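Local structure of endoglucanase (Clostridium thermocellum, 2C4X) at residues W192-Y204 with I215-W227. The protein is probably a cellulase of the cellulosome; this fragment holds its C-terminal PKD domain and a carbohydrate-binding module (CBM44) that binds beta-glucan chains and xyloglucan. The protein carries 1 engineered substitution. Numbering follows the deposited sequence.
Sequences WSEVLWNSTWKGY and ITLTLPEDVDPTW
T200 and the backbone of T216 make the one hydrogen bond between 192-204 and 215-227, which carry edge strands of the two facing sheets of the CBM44 beta-sandwich. T200 OG1 donates to T216 O at 2.7 Å, in the carbonyl plane and on a lone pair, with a C=O...OG1 angle of 143°. Its chi1 of -57° also sets CG2 anti to the backbone N, where the methyl slides past I215, CG2 to CG2 at 3.5 Å. L217 CD1 packs 3.6 Å from the S199 carbonyl carbon and also against T200 OG1. Further along, N198 meets P220 from the opposite direction: its OD1 lies 3.2 Å from P220 CD, a van der Waals approach to the slightly positive C-H groups next to the ring nitrogen, while ND2 is bonded to I185 O of the neighbouring strand and touches L219 CD1. At the far end L196, its CG beside the backbone N, crosses the W227 side chain at about a right angle, CG to CZ3 3.7 Å, and its CD1 reaches V223 CG2. E194 CB approaches W227 CH2 at 3.8 Å, its carboxylate plane turned 82° from the indole. D224 OD1 accepts from T226 N, an Asx turn, and from T226 OG1 on the same face of its carboxylate plane. The two edge strands thus meet through side chains, without backbone pairing: one threonine hydroxyl binds a backbone carbonyl, and the rest is mainly apolar packing.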
# COMPACT_ATOMS: atom_id res chain seq x y z
N TRP A 192 28.51 10.41 10.95
CA TRP A 192 27.88 11.45 10.09
C TRP A 192 28.81 12.21 9.12
O TRP A 192 28.43 13.25 8.58
CB TRP A 192 27.04 12.44 10.92
CG TRP A 192 25.85 11.82 11.61
CD1 TRP A 192 25.84 11.17 12.81
CD2 TRP A 192 24.48 11.83 11.16
NE1 TRP A 192 24.56 10.75 13.12
CE2 TRP A 192 23.71 11.15 12.13
CE3 TRP A 192 23.83 12.35 10.02
CZ2 TRP A 192 22.33 10.96 12.00
CZ3 TRP A 192 22.45 12.16 9.89
CH2 TRP A 192 21.72 11.47 10.88
N SER A 193 30.00 11.68 8.88
CA SER A 193 30.93 12.28 7.92
C SER A 193 30.41 12.20 6.46
O SER A 193 30.78 13.01 5.62
CB SER A 193 32.29 11.59 8.03
OG SER A 193 32.14 10.21 7.75
N GLU A 194 29.57 11.21 6.19
CA GLU A 194 28.94 11.06 4.88
C GLU A 194 27.48 10.78 5.06
O GLU A 194 27.10 9.90 5.83
CB GLU A 194 29.58 9.92 4.08
CG GLU A 194 31.05 10.14 3.78
CD GLU A 194 31.70 8.93 3.16
OE1 GLU A 194 31.31 8.54 2.04
OE2 GLU A 194 32.62 8.38 3.80
N VAL A 195 26.65 11.52 4.32
CA VAL A 195 25.22 11.42 4.43
C VAL A 195 24.61 11.28 3.03
O VAL A 195 25.03 11.97 2.09
CB VAL A 195 24.67 12.68 5.15
CG1 VAL A 195 23.16 12.65 5.25
CG2 VAL A 195 25.32 12.84 6.53
N LEU A 196 23.64 10.38 2.88
CA LEU A 196 22.93 10.24 1.61
C LEU A 196 21.48 10.62 1.80
O LEU A 196 20.82 10.16 2.72
CB LEU A 196 23.01 8.80 1.07
CG LEU A 196 24.40 8.16 0.98
CD1 LEU A 196 24.27 6.70 0.47
CD2 LEU A 196 25.33 8.95 0.07
N TRP A 197 20.97 11.45 0.91
CA TRP A 197 19.59 11.91 1.01
C TRP A 197 18.72 11.28 -0.08
O TRP A 197 18.99 11.45 -1.27
CB TRP A 197 19.54 13.43 0.95
CG TRP A 197 18.15 13.98 1.09
CD1 TRP A 197 17.36 14.45 0.09
CD2 TRP A 197 17.38 14.10 2.30
NE1 TRP A 197 16.16 14.88 0.59
CE2 TRP A 197 16.14 14.67 1.95
CE3 TRP A 197 17.63 13.79 3.64
CZ2 TRP A 197 15.14 14.92 2.89
CZ3 TRP A 197 16.65 14.04 4.58
CH2 TRP A 197 15.41 14.61 4.20
N ASN A 198 17.72 10.53 0.35
CA ASN A 198 16.71 9.97 -0.55
C ASN A 198 15.34 10.41 -0.07
O ASN A 198 15.01 10.24 1.11
CB ASN A 198 16.79 8.44 -0.57
CG ASN A 198 18.19 7.95 -0.84
OD1 ASN A 198 18.61 7.86 -1.99
ND2 ASN A 198 18.94 7.65 0.22
N SER A 199 14.53 10.97 -0.96
CA SER A 199 13.21 11.45 -0.55
C SER A 199 12.22 11.46 -1.70
O SER A 199 12.60 11.41 -2.87
CB SER A 199 13.30 12.86 0.05
OG SER A 199 13.45 13.84 -0.96
N THR A 200 10.94 11.53 -1.37
CA THR A 200 9.92 11.71 -2.38
C THR A 200 9.22 13.05 -2.13
O THR A 200 8.30 13.16 -1.33
CB THR A 200 8.95 10.52 -2.43
OG1 THR A 200 9.71 9.32 -2.65
CG2 THR A 200 7.93 10.68 -3.57
N TRP A 201 9.72 14.07 -2.83
CA TRP A 201 9.27 15.43 -2.64
C TRP A 201 7.88 15.63 -3.26
O TRP A 201 7.66 15.33 -4.43
CB TRP A 201 10.29 16.39 -3.26
CG TRP A 201 10.05 17.83 -2.93
CD1 TRP A 201 10.53 18.51 -1.84
CD2 TRP A 201 9.28 18.77 -3.69
NE1 TRP A 201 10.11 19.82 -1.88
CE2 TRP A 201 9.33 20.00 -3.00
CE3 TRP A 201 8.56 18.69 -4.89
CZ2 TRP A 201 8.69 21.15 -3.47
CZ3 TRP A 201 7.91 19.84 -5.35
CH2 TRP A 201 7.98 21.05 -4.64
N LYS A 202 6.94 16.11 -2.43
CA LYS A 202 5.59 16.47 -2.88
C LYS A 202 5.30 17.91 -2.49
O LYS A 202 5.35 18.26 -1.31
CB LYS A 202 4.53 15.56 -2.25
CG LYS A 202 4.61 14.10 -2.65
CD LYS A 202 4.21 13.88 -4.10
CE LYS A 202 4.05 12.40 -4.40
NZ LYS A 202 4.17 12.10 -5.86
N GLY A 203 5.01 18.75 -3.48
CA GLY A 203 4.55 20.11 -3.21
C GLY A 203 3.17 20.09 -2.59
O GLY A 203 2.37 19.18 -2.87
N TYR A 204 2.89 21.07 -1.75
CA TYR A 204 1.61 21.14 -1.05
C TYR A 204 0.40 21.25 -2.00
O TYR A 204 -0.70 20.82 -1.67
CB TYR A 204 1.61 22.30 -0.05
CG TYR A 204 0.44 22.31 0.90
CD1 TYR A 204 0.01 21.14 1.53
CD2 TYR A 204 -0.23 23.50 1.20
CE1 TYR A 204 -1.06 21.15 2.42
CE2 TYR A 204 -1.30 23.52 2.09
CZ TYR A 204 -1.71 22.35 2.69
OH TYR A 204 -2.76 22.37 3.57
N ILE A 215 2.40 7.50 -0.57
CA ILE A 215 3.65 7.95 -1.19
C ILE A 215 4.72 6.87 -1.02
O ILE A 215 4.96 6.39 0.09
CB ILE A 215 4.14 9.30 -0.58
CG1 ILE A 215 3.05 10.37 -0.65
CG2 ILE A 215 5.41 9.79 -1.28
CD1 ILE A 215 3.27 11.56 0.28
N THR A 216 5.33 6.46 -2.13
CA THR A 216 6.41 5.46 -2.06
C THR A 216 7.79 6.09 -2.13
O THR A 216 7.97 7.22 -2.62
CB THR A 216 6.30 4.38 -3.17
OG1 THR A 216 6.49 4.99 -4.45
CG2 THR A 216 4.94 3.67 -3.13
N LEU A 217 8.78 5.34 -1.65
CA LEU A 217 10.17 5.78 -1.63
C LEU A 217 11.08 4.57 -1.74
O LEU A 217 10.91 3.60 -1.00
CB LEU A 217 10.44 6.55 -0.33
CG LEU A 217 11.89 6.92 -0.01
CD1 LEU A 217 12.43 7.90 -1.02
CD2 LEU A 217 11.98 7.47 1.38
N THR A 218 12.04 4.61 -2.66
CA THR A 218 13.01 3.53 -2.80
C THR A 218 14.39 3.92 -2.25
O THR A 218 14.94 4.97 -2.62
CB THR A 218 13.14 3.06 -4.26
OG1 THR A 218 11.85 2.71 -4.76
CG2 THR A 218 14.05 1.84 -4.38
N LEU A 219 14.92 3.09 -1.36
CA LEU A 219 16.33 3.17 -0.99
C LEU A 219 17.14 2.54 -2.13
O LEU A 219 16.95 1.37 -2.42
CB LEU A 219 16.60 2.45 0.34
CG LEU A 219 18.06 2.46 0.83
CD1 LEU A 219 18.48 3.88 1.22
CD2 LEU A 219 18.27 1.50 2.00
N PRO A 220 18.01 3.33 -2.80
CA PRO A 220 18.75 2.80 -3.95
C PRO A 220 19.62 1.58 -3.62
O PRO A 220 20.14 1.45 -2.51
CB PRO A 220 19.63 3.99 -4.38
CG PRO A 220 18.92 5.19 -3.85
CD PRO A 220 18.34 4.75 -2.54
N GLU A 221 19.77 0.71 -4.61
CA GLU A 221 20.52 -0.54 -4.45
C GLU A 221 22.02 -0.40 -4.11
O GLU A 221 22.61 -1.31 -3.54
CB GLU A 221 20.37 -1.39 -5.71
CG GLU A 221 20.00 -2.82 -5.40
CD GLU A 221 18.91 -3.35 -6.32
OE1 GLU A 221 19.23 -3.68 -7.48
OE2 GLU A 221 17.75 -3.45 -5.86
N ASP A 222 22.61 0.74 -4.47
CA ASP A 222 24.06 0.94 -4.27
C ASP A 222 24.47 1.50 -2.90
O ASP A 222 25.66 1.73 -2.66
CB ASP A 222 24.66 1.78 -5.42
CG ASP A 222 24.09 3.19 -5.49
OD1 ASP A 222 23.17 3.53 -4.72
OD2 ASP A 222 24.59 3.98 -6.33
N VAL A 223 23.50 1.72 -2.02
CA VAL A 223 23.76 2.17 -0.65
C VAL A 223 24.48 1.08 0.14
O VAL A 223 24.13 -0.10 0.05
CB VAL A 223 22.42 2.54 0.06
CG1 VAL A 223 22.63 2.80 1.55
CG2 VAL A 223 21.78 3.74 -0.62
N ASP A 224 25.48 1.47 0.93
CA ASP A 224 26.15 0.53 1.84
C ASP A 224 25.12 -0.03 2.85
O ASP A 224 24.53 0.74 3.62
CB ASP A 224 27.32 1.22 2.55
CG ASP A 224 28.23 0.24 3.30
OD1 ASP A 224 27.75 -0.80 3.79
OD2 ASP A 224 29.43 0.54 3.43
N PRO A 225 24.92 -1.36 2.85
CA PRO A 225 23.91 -1.96 3.74
C PRO A 225 24.25 -1.87 5.24
O PRO A 225 23.37 -2.07 6.08
CB PRO A 225 23.86 -3.43 3.29
CG PRO A 225 25.17 -3.69 2.63
CD PRO A 225 25.61 -2.38 2.03
N THR A 226 25.50 -1.56 5.57
CA THR A 226 25.94 -1.48 6.97
C THR A 226 25.73 -0.10 7.61
O THR A 226 25.84 0.04 8.83
CB THR A 226 27.41 -1.93 7.12
OG1 THR A 226 28.26 -1.07 6.36
CG2 THR A 226 27.59 -3.37 6.63
N TRP A 227 25.43 0.91 6.78
CA TRP A 227 25.28 2.28 7.27
C TRP A 227 23.99 2.41 8.05
O TRP A 227 22.93 1.97 7.57
CB TRP A 227 25.25 3.27 6.10
CG TRP A 227 26.60 3.56 5.48
CD1 TRP A 227 27.74 2.82 5.60
CD2 TRP A 227 26.92 4.67 4.63
NE1 TRP A 227 28.76 3.41 4.89
CE2 TRP A 227 28.28 4.54 4.28
CE3 TRP A 227 26.19 5.77 4.15
CZ2 TRP A 227 28.93 5.47 3.45
CZ3 TRP A 227 26.84 6.69 3.33
CH2 TRP A 227 28.19 6.54 3.00